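Local coordinates for BspA (BspA_V) (Streptococcus agalactiae serotype III, PDB 5DZ8), which is the variable domain of a cell wall-anchored streptococcal adhesin of the antigen I/II type and probably helps the bacterium attach to surfaces, at residues A[7-12]-A[141-146]; A[33-38]-A[76-81]; A[38-41]-A[46-49]; A[51-56]-A[96-101]. One frame throughout, in Å; residues are numbered along the deposited sequence.

Contact 1 (A[7-12]-A[141-146]); sequences DIKAQA and SGNVEV
Ile8 and Val146 form the buried half of this contact. The CD1 methyl of Ile8 meets the CG2 methyl of Val146 at 4.1 Å. Ile8 reaches it with an extended side chain: CG1 is anti to the backbone N (chi1 -170°), and CD1 continues the line. Val146 offers the methyl wedged between its own backbone N and carbonyl carbon. The two side chains meet at a slant, methyl to methyl.

The other half is looser and lies toward solvent. Here the bent chain of Lys9 runs across the amide of Asn143 at about a right angle. Its CE comes 3.3 Å from Asn143 OD1. The ammonium NZ stays 3.9 Å from the same OD1 and makes its hydrogen bonds elsewhere, to Leu162 O and Ser164 OG of the second subunit. Asn143 is exposed. CE, the carbon next to the ammonium, is what meets its amide oxygen, and no hydrogen bond is made to it from Lys9.

The backbones stay apart, with CA of Ile8 and CA of Asn143 8.6 Å from each other. Residues of both segments pair in antiparallel fashion with a strand of the second subunit, which probably runs between them. Val163 of that subunit packs on both Ile8 and Val146. On the outer flanks, strand 25-29 pairs with 7-12, and Val146 rests on Leu129 of strand 119-135.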
# COMPACT_ATOMS: atom_id res chain seq x y z
N ASP A 7 -25.98 1.63 -18.49
CA ASP A 7 -25.23 0.71 -17.66
C ASP A 7 -24.14 1.37 -16.89
O ASP A 7 -23.73 2.49 -17.19
CB ASP A 7 -24.68 -0.48 -18.45
CG ASP A 7 -25.29 -1.86 -17.96
OD1 ASP A 7 -25.42 -2.13 -16.67
OD2 ASP A 7 -25.61 -2.66 -18.87
N ILE A 8 -23.68 0.66 -15.86
CA ILE A 8 -22.49 1.04 -15.16
C ILE A 8 -21.64 -0.19 -14.97
O ILE A 8 -22.15 -1.26 -14.78
CB ILE A 8 -22.78 1.86 -13.88
CG1 ILE A 8 -21.49 2.45 -13.31
CG2 ILE A 8 -23.43 1.01 -12.80
CD1 ILE A 8 -21.72 3.43 -12.16
N LYS A 9 -20.34 0.00 -15.06
CA LYS A 9 -19.38 -1.05 -14.95
C LYS A 9 -18.03 -0.58 -14.37
O LYS A 9 -17.77 0.59 -14.23
CB LYS A 9 -19.20 -1.74 -16.31
CG LYS A 9 -18.55 -0.97 -17.40
CD LYS A 9 -19.26 -1.29 -18.76
CE LYS A 9 -19.77 -0.03 -19.50
NZ LYS A 9 -20.68 0.90 -18.72
N ALA A 10 -17.19 -1.53 -14.04
CA ALA A 10 -15.90 -1.24 -13.44
C ALA A 10 -14.84 -1.96 -14.23
O ALA A 10 -14.99 -3.14 -14.57
CB ALA A 10 -15.87 -1.70 -12.00
N GLN A 11 -13.80 -1.21 -14.52
CA GLN A 11 -12.70 -1.70 -15.28
C GLN A 11 -11.40 -1.28 -14.60
O GLN A 11 -11.21 -0.11 -14.21
CB GLN A 11 -12.75 -1.13 -16.69
CG GLN A 11 -11.83 -1.87 -17.64
CD GLN A 11 -11.91 -1.36 -19.09
OE1 GLN A 11 -11.57 -2.11 -20.04
NE2 GLN A 11 -12.31 -0.09 -19.26
N ALA A 12 -10.51 -2.25 -14.46
CA ALA A 12 -9.20 -2.02 -13.86
C ALA A 12 -8.32 -1.27 -14.84
O ALA A 12 -8.38 -1.53 -16.01
CB ALA A 12 -8.56 -3.35 -13.49
N SER A 141 -22.88 7.26 -25.50
CA SER A 141 -21.99 8.09 -24.72
C SER A 141 -20.62 7.52 -24.61
O SER A 141 -19.72 8.26 -24.28
CB SER A 141 -22.51 8.20 -23.28
OG SER A 141 -22.27 6.98 -22.64
N GLY A 142 -20.50 6.20 -24.80
CA GLY A 142 -19.29 5.46 -24.48
C GLY A 142 -19.07 5.50 -22.98
O GLY A 142 -19.91 5.99 -22.21
N ASN A 143 -17.92 5.01 -22.57
CA ASN A 143 -17.59 4.86 -21.15
C ASN A 143 -17.15 6.15 -20.51
O ASN A 143 -16.19 6.78 -20.94
CB ASN A 143 -16.52 3.80 -21.00
CG ASN A 143 -17.01 2.46 -21.46
OD1 ASN A 143 -18.20 2.16 -21.39
ND2 ASN A 143 -16.14 1.69 -22.00
N VAL A 144 -17.92 6.58 -19.52
CA VAL A 144 -17.74 7.87 -18.84
C VAL A 144 -17.43 7.59 -17.38
O VAL A 144 -18.27 7.04 -16.67
CB VAL A 144 -19.02 8.68 -18.98
CG1 VAL A 144 -18.94 9.98 -18.22
CG2 VAL A 144 -19.33 8.94 -20.44
N GLU A 145 -16.19 7.80 -16.98
CA GLU A 145 -15.77 7.66 -15.56
C GLU A 145 -16.59 8.55 -14.66
O GLU A 145 -16.74 9.74 -14.91
CB GLU A 145 -14.33 8.05 -15.41
CG GLU A 145 -13.75 7.89 -14.02
CD GLU A 145 -12.27 8.22 -14.00
OE1 GLU A 145 -11.88 9.28 -14.56
OE2 GLU A 145 -11.49 7.42 -13.44
N VAL A 146 -17.16 7.96 -13.62
CA VAL A 146 -17.92 8.77 -12.63
C VAL A 146 -17.30 8.69 -11.25
O VAL A 146 -17.58 9.55 -10.43
CB VAL A 146 -19.44 8.43 -12.63
CG1 VAL A 146 -20.03 8.74 -14.01
CG2 VAL A 146 -19.68 6.95 -12.35

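Contact 2 (A[33-38]-A[76-81]); sequences GSFEFN and VTLYKY
Phe35 carries all the apolar contact with Val76 and Leu78. Two methyl groups sit at the edge of its ring, near the ring plane. Val76 CG2 lies 3.9 Å from Phe35 CE2, and Leu78 CD1 lies 3.8 Å from Phe35 CZ. The Val76 side chain crosses the phenylalanine at about a right angle, while Leu78 comes in at a slant. The first torsion of Phe35 (chi1 70°) sets CG between its backbone N and carbonyl carbon, which swings the ring over the strand next door. That strand has Gly55 at this point, so no side chain bars the way. Phe35 CE2 lies close to Gly55 CA.

The fold explains the spacing. Strands 34-42 and 69-85 flank strand 47-63 in an antiparallel six-stranded sheet, so they run in roughly the same direction. Their short segments are 9.1 Å apart at closest approach and turned by 50°, a marked twist. Tyr79 and Lys80 both face Thr54 and form a classic beta bulge.

The polar interactions lie outside the apolar patch. Asn38 ND2 donates to Glu36 OE2 at 2.8 Å, nearly straight (170°) and in the amide plane. The carboxylate uses its anti lone pair for this bond. Glu36 OE2 also forms a salt bridge with Lys52 NZ. Thr77 OG1 is hydrogen-bonded to Thr126 OG1 on strand 119-135.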
# COMPACT_ATOMS: atom_id res chain seq x y z
N GLY A 33 -31.13 4.20 -12.26
CA GLY A 33 -29.74 4.54 -11.97
C GLY A 33 -29.20 3.73 -10.82
O GLY A 33 -28.00 3.78 -10.55
N SER A 34 -30.06 3.00 -10.13
CA SER A 34 -29.65 2.19 -9.00
C SER A 34 -28.65 1.17 -9.42
O SER A 34 -28.77 0.56 -10.52
CB SER A 34 -30.86 1.46 -8.39
OG SER A 34 -31.68 2.40 -7.79
N PHE A 35 -27.64 0.97 -8.58
CA PHE A 35 -26.66 -0.03 -8.89
C PHE A 35 -26.06 -0.68 -7.70
O PHE A 35 -26.06 -0.14 -6.60
CB PHE A 35 -25.55 0.54 -9.79
CG PHE A 35 -24.62 1.52 -9.08
CD1 PHE A 35 -23.59 1.07 -8.30
CD2 PHE A 35 -24.83 2.92 -9.19
CE1 PHE A 35 -22.73 1.98 -7.66
CE2 PHE A 35 -23.98 3.83 -8.56
CZ PHE A 35 -22.93 3.37 -7.79
N GLU A 36 -25.43 -1.80 -7.98
CA GLU A 36 -24.75 -2.59 -7.01
C GLU A 36 -23.64 -3.41 -7.69
O GLU A 36 -23.91 -4.27 -8.55
CB GLU A 36 -25.79 -3.50 -6.38
CG GLU A 36 -25.21 -4.59 -5.54
CD GLU A 36 -26.27 -5.55 -5.03
OE1 GLU A 36 -27.41 -5.09 -4.75
OE2 GLU A 36 -25.93 -6.76 -4.91
N PHE A 37 -22.42 -3.10 -7.29
CA PHE A 37 -21.24 -3.93 -7.57
C PHE A 37 -20.98 -4.99 -6.50
O PHE A 37 -20.97 -4.67 -5.35
CB PHE A 37 -19.99 -3.05 -7.62
CG PHE A 37 -19.93 -2.17 -8.82
CD1 PHE A 37 -19.60 -2.70 -10.06
CD2 PHE A 37 -20.26 -0.84 -8.73
CE1 PHE A 37 -19.56 -1.90 -11.17
CE2 PHE A 37 -20.18 -0.01 -9.85
CZ PHE A 37 -19.82 -0.54 -11.06
N ASN A 38 -20.72 -6.21 -6.91
CA ASN A 38 -20.32 -7.31 -5.99
C ASN A 38 -18.93 -7.76 -6.36
O ASN A 38 -18.67 -7.94 -7.50
CB ASN A 38 -21.34 -8.44 -6.15
CG ASN A 38 -22.65 -8.11 -5.44
OD1 ASN A 38 -22.71 -8.11 -4.22
ND2 ASN A 38 -23.69 -7.77 -6.19
N VAL A 76 -23.76 11.22 -8.94
CA VAL A 76 -23.79 9.84 -8.55
C VAL A 76 -23.64 9.72 -7.03
O VAL A 76 -22.79 10.37 -6.45
CB VAL A 76 -22.73 9.02 -9.26
CG1 VAL A 76 -21.32 9.60 -9.08
CG2 VAL A 76 -22.78 7.57 -8.78
N THR A 77 -24.50 8.90 -6.41
CA THR A 77 -24.51 8.80 -5.00
C THR A 77 -24.02 7.44 -4.62
O THR A 77 -24.48 6.46 -5.16
CB THR A 77 -25.93 9.03 -4.45
OG1 THR A 77 -26.31 10.37 -4.76
CG2 THR A 77 -25.93 8.89 -2.93
N LEU A 78 -23.08 7.37 -3.69
CA LEU A 78 -22.73 6.12 -3.05
C LEU A 78 -23.46 5.96 -1.71
O LEU A 78 -23.37 6.84 -0.86
CB LEU A 78 -21.23 6.00 -2.84
CG LEU A 78 -20.27 5.93 -4.05
CD1 LEU A 78 -20.64 4.89 -5.11
CD2 LEU A 78 -20.13 7.28 -4.70
N TYR A 79 -24.10 4.81 -1.52
CA TYR A 79 -24.84 4.50 -0.31
C TYR A 79 -23.97 3.73 0.66
O TYR A 79 -23.57 4.27 1.69
CB TYR A 79 -26.10 3.70 -0.63
CG TYR A 79 -27.16 4.40 -1.48
CD1 TYR A 79 -27.32 5.78 -1.49
CD2 TYR A 79 -28.07 3.64 -2.23
CE1 TYR A 79 -28.29 6.38 -2.28
CE2 TYR A 79 -29.06 4.23 -2.99
CZ TYR A 79 -29.16 5.59 -3.02
OH TYR A 79 -30.15 6.12 -3.79
N LYS A 80 -23.64 2.49 0.34
CA LYS A 80 -22.98 1.64 1.31
C LYS A 80 -21.85 0.83 0.72
O LYS A 80 -21.89 0.44 -0.44
CB LYS A 80 -23.98 0.69 1.96
CG LYS A 80 -24.96 1.38 2.89
CD LYS A 80 -25.80 0.40 3.72
CE LYS A 80 -26.98 1.08 4.43
NZ LYS A 80 -26.58 2.35 5.16
N TYR A 81 -20.87 0.55 1.55
CA TYR A 81 -19.93 -0.50 1.31
C TYR A 81 -20.00 -1.55 2.40
O TYR A 81 -19.70 -1.25 3.56
CB TYR A 81 -18.50 0.03 1.20
CG TYR A 81 -17.49 -1.07 0.89
CD1 TYR A 81 -17.49 -1.71 -0.34
CD2 TYR A 81 -16.58 -1.50 1.86
CE1 TYR A 81 -16.60 -2.74 -0.62
CE2 TYR A 81 -15.68 -2.54 1.60
CZ TYR A 81 -15.69 -3.14 0.36
OH TYR A 81 -14.81 -4.16 0.10

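Contact 3 (A[38-41]-A[46-49]); sequences NHDM and KTIG
The flat carboxylate of Asp40 lies across from the Thr47 hydroxyl, with OD2 4.0 Å from OG1, a loose approach at the exposed side of the pair. The His39 imidazole has the terminal methyl CE of Met41 at its edge, in the ring plane.

Met41, present as selenomethionine, has the largest share of the contact. Its CG is anti to the backbone N (chi1 -164°), and the chain then bends twice, which brings CE back to the imidazole. On the way, CG passes 4.1 Å from CG1 of Ile48, the two side chains slanting across each other.

These residues close the beta hairpin of strands 34-42 and 47-63. Met41 and Gly49 are an antiparallel hydrogen-bonded pair. Ile48 and Gly49 both face Met41, which makes a classic beta bulge.

The bulge places two N-H groups at Met41 O. Ile48 N binds it at 2.8 Å, and Gly49 N adds a weak bond at 3.5 Å. Thr47 CA adds a C-H...O contact at 3.3 Å to the same oxygen. In return, Met41 N donates to Gly49 O at 2.7 Å with an N-H...O angle of 160°. The buried side chains continue into the interior: Met41 touches Ile96 of strand 94-101 and Tyr83 of strand 69-85, while Ile48 packs on Tyr83 and on Trp153 of strand 144-167.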
# COMPACT_ATOMS: atom_id res chain seq x y z
N ASN A 38 -20.72 -6.21 -6.91
CA ASN A 38 -20.32 -7.31 -5.99
C ASN A 38 -18.93 -7.76 -6.36
O ASN A 38 -18.67 -7.94 -7.50
CB ASN A 38 -21.34 -8.44 -6.15
CG ASN A 38 -22.65 -8.11 -5.44
OD1 ASN A 38 -22.71 -8.11 -4.22
ND2 ASN A 38 -23.69 -7.77 -6.19
N HIS A 39 -18.03 -7.91 -5.42
CA HIS A 39 -16.73 -8.52 -5.70
C HIS A 39 -16.33 -9.65 -4.72
O HIS A 39 -16.56 -9.57 -3.50
CB HIS A 39 -15.65 -7.45 -5.79
CG HIS A 39 -15.17 -6.91 -4.47
ND1 HIS A 39 -15.58 -5.68 -3.98
CD2 HIS A 39 -14.28 -7.38 -3.57
CE1 HIS A 39 -14.96 -5.43 -2.84
NE2 HIS A 39 -14.17 -6.45 -2.56
N ASP A 40 -15.74 -10.72 -5.28
CA ASP A 40 -15.13 -11.82 -4.52
C ASP A 40 -13.74 -11.43 -4.06
O ASP A 40 -12.95 -10.98 -4.87
CB ASP A 40 -14.99 -13.06 -5.41
CG ASP A 40 -16.26 -13.86 -5.51
OD1 ASP A 40 -17.35 -13.29 -5.28
OD2 ASP A 40 -16.15 -15.08 -5.80
N MSE A 41 -13.44 -11.61 -2.79
CA MSE A 41 -12.11 -11.34 -2.26
C MSE A 41 -11.35 -12.65 -2.04
O MSE A 41 -11.83 -13.53 -1.32
CB MSE A 41 -12.28 -10.63 -0.92
CG MSE A 41 -10.98 -9.95 -0.47
SE MSE A 41 -10.63 -8.40 -1.64
CE MSE A 41 -11.77 -7.26 -0.52
N LYS A 46 -8.18 -19.17 -1.77
CA LYS A 46 -9.65 -19.21 -1.93
C LYS A 46 -10.32 -17.87 -1.58
O LYS A 46 -9.65 -16.91 -1.15
CB LYS A 46 -10.28 -20.36 -1.10
CG LYS A 46 -10.58 -20.08 0.38
CD LYS A 46 -9.32 -20.01 1.23
CE LYS A 46 -9.60 -19.78 2.70
NZ LYS A 46 -8.34 -19.42 3.43
N THR A 47 -11.66 -17.85 -1.73
CA THR A 47 -12.48 -16.72 -1.37
C THR A 47 -12.59 -16.58 0.16
O THR A 47 -13.06 -17.48 0.85
CB THR A 47 -13.88 -16.88 -1.97
OG1 THR A 47 -13.77 -17.23 -3.35
CG2 THR A 47 -14.68 -15.56 -1.88
N ILE A 48 -12.13 -15.46 0.68
CA ILE A 48 -12.32 -15.13 2.11
C ILE A 48 -13.52 -14.22 2.36
O ILE A 48 -13.95 -14.11 3.50
CB ILE A 48 -11.07 -14.48 2.71
CG1 ILE A 48 -10.61 -13.25 1.90
CG2 ILE A 48 -9.96 -15.51 2.74
CD1 ILE A 48 -9.54 -12.43 2.59
N GLY A 49 -14.04 -13.56 1.33
CA GLY A 49 -15.23 -12.72 1.50
C GLY A 49 -15.77 -12.07 0.25
O GLY A 49 -15.12 -12.09 -0.78

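Contact 4 (A[51-56]-A[96-101]); sequences GKLTGK and IVFRVL
Leu53 points toward strand 94-101 and divides its two methyls between Phe98 and Val100. CD2 approaches the phenylalanine at its edge, near the ring plane, 4.5 Å from Phe98 CZ. CD1 turns to the valine and lies 4.5 Å from Val100 CG2. The extended first torsion of Leu53 (chi1 -174°) carries the fork out from its strand. Phe98 and Val100 point back at it, two residues apart and so on the same side of their strand. They also support each other, with Val100 CG2 3.7 Å from Phe98 CE2. The distances across to Leu53 are long, so the touch is light, but all three residues are buried.

Neighbours complete the apolar layer. Leu78 lies beside Leu53, and Tyr81 stacks its ring with that of Phe98. Arg99 is on the other side of strand 94-101. Val97 CG1 lies 3.8 Å above its guanidinium plane, and Arg99 NE forms a salt bridge with Glu110 OE1.

Strand 47-63 belongs to the six-stranded antiparallel sheet and strand 94-101 is the middle strand of the three-stranded one. Apolar side chains meeting between two facing antiparallel sheets are characteristic of a beta-sandwich core.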
# COMPACT_ATOMS: atom_id res chain seq x y z
N GLY A 51 -17.50 -8.32 -1.13
CA GLY A 51 -17.67 -6.89 -0.97
C GLY A 51 -18.81 -6.47 -1.86
O GLY A 51 -19.06 -7.07 -2.88
N LYS A 52 -19.53 -5.45 -1.43
CA LYS A 52 -20.68 -4.94 -2.12
C LYS A 52 -20.68 -3.42 -1.96
O LYS A 52 -20.65 -2.91 -0.84
CB LYS A 52 -21.96 -5.48 -1.53
CG LYS A 52 -23.22 -5.03 -2.27
CD LYS A 52 -24.50 -5.07 -1.44
CE LYS A 52 -24.85 -6.46 -1.03
NZ LYS A 52 -25.21 -7.24 -2.24
N LEU A 53 -20.66 -2.72 -3.09
CA LEU A 53 -20.81 -1.27 -3.13
C LEU A 53 -22.15 -0.95 -3.81
O LEU A 53 -22.34 -1.33 -4.97
CB LEU A 53 -19.69 -0.65 -3.95
CG LEU A 53 -19.62 0.88 -3.99
CD1 LEU A 53 -19.24 1.47 -2.64
CD2 LEU A 53 -18.58 1.31 -5.02
N THR A 54 -23.02 -0.23 -3.10
CA THR A 54 -24.32 0.19 -3.58
C THR A 54 -24.34 1.68 -3.80
O THR A 54 -23.66 2.43 -3.12
CB THR A 54 -25.42 -0.11 -2.56
OG1 THR A 54 -24.99 0.37 -1.28
CG2 THR A 54 -25.61 -1.63 -2.46
N GLY A 55 -25.15 2.11 -4.74
CA GLY A 55 -25.24 3.49 -5.08
C GLY A 55 -26.34 3.80 -6.10
O GLY A 55 -27.10 2.95 -6.43
N LYS A 56 -26.37 5.01 -6.61
CA LYS A 56 -27.35 5.41 -7.58
C LYS A 56 -26.84 6.54 -8.42
O LYS A 56 -26.39 7.54 -7.87
CB LYS A 56 -28.59 5.88 -6.91
CG LYS A 56 -29.75 6.04 -7.89
CD LYS A 56 -30.96 6.47 -7.13
CE LYS A 56 -32.14 6.69 -8.07
NZ LYS A 56 -31.81 7.73 -9.06
N ILE A 96 -6.22 -5.46 3.59
CA ILE A 96 -6.98 -4.98 2.47
C ILE A 96 -7.28 -3.52 2.68
O ILE A 96 -7.54 -3.09 3.79
CB ILE A 96 -8.28 -5.78 2.35
CG1 ILE A 96 -7.94 -7.26 2.21
CG2 ILE A 96 -9.09 -5.31 1.14
CD1 ILE A 96 -9.01 -8.20 2.72
N VAL A 97 -7.20 -2.75 1.62
CA VAL A 97 -7.65 -1.38 1.65
C VAL A 97 -8.62 -1.16 0.49
O VAL A 97 -8.29 -1.41 -0.64
CB VAL A 97 -6.48 -0.38 1.54
CG1 VAL A 97 -7.01 1.05 1.72
CG2 VAL A 97 -5.44 -0.68 2.61
N PHE A 98 -9.80 -0.66 0.81
CA PHE A 98 -10.78 -0.32 -0.18
C PHE A 98 -10.94 1.19 -0.16
O PHE A 98 -11.11 1.78 0.93
CB PHE A 98 -12.12 -1.01 0.11
CG PHE A 98 -13.14 -0.81 -0.98
CD1 PHE A 98 -13.16 -1.63 -2.10
CD2 PHE A 98 -14.03 0.23 -0.91
CE1 PHE A 98 -14.08 -1.43 -3.11
CE2 PHE A 98 -14.94 0.45 -1.92
CZ PHE A 98 -14.96 -0.38 -3.04
N ARG A 99 -10.88 1.80 -1.34
CA ARG A 99 -11.08 3.24 -1.47
C ARG A 99 -12.01 3.57 -2.61
O ARG A 99 -12.00 2.93 -3.63
CB ARG A 99 -9.81 4.03 -1.74
CG ARG A 99 -8.68 3.90 -0.76
CD ARG A 99 -7.62 5.00 -1.03
NE ARG A 99 -6.39 4.67 -0.32
CZ ARG A 99 -5.53 3.72 -0.67
NH1 ARG A 99 -5.70 2.99 -1.77
NH2 ARG A 99 -4.47 3.47 0.08
N VAL A 100 -12.74 4.65 -2.43
CA VAL A 100 -13.49 5.28 -3.49
C VAL A 100 -12.96 6.69 -3.61
O VAL A 100 -12.70 7.37 -2.62
CB VAL A 100 -15.01 5.32 -3.16
CG1 VAL A 100 -15.79 5.97 -4.25
CG2 VAL A 100 -15.51 3.93 -2.88
N LEU A 101 -12.79 7.11 -4.85
CA LEU A 101 -12.31 8.46 -5.12
C LEU A 101 -13.13 9.07 -6.21
O LEU A 101 -13.76 8.37 -6.99
CB LEU A 101 -10.84 8.46 -5.55
CG LEU A 101 -9.82 7.61 -4.79
CD1 LEU A 101 -9.84 6.19 -5.31
CD2 LEU A 101 -8.42 8.15 -4.98

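Contact 1 starts nearest the N terminus and closes the longest loop, from strand 4-12 to strand 144-167. The other three contacts all fall within it. Contact 2 opens next, on strand 34-42. Contact 3 begins at Asn38, where contact 2's first segment ends, and closes a short hairpin before contact 4 opens. Contact 2 and contact 4 then cross, since their segments alternate: 33-38, 51-56, 76-81, 96-101. Contacts 2 and 3 tie strands within the six-stranded sheet. Contacts 1 and 4 each join that sheet to the three-stranded one. Ile8 of contact 1 packs on Phe35 of contact 2, and a probable hydrogen bond joins His39 O of contact 3 to Gly51 N of contact 4.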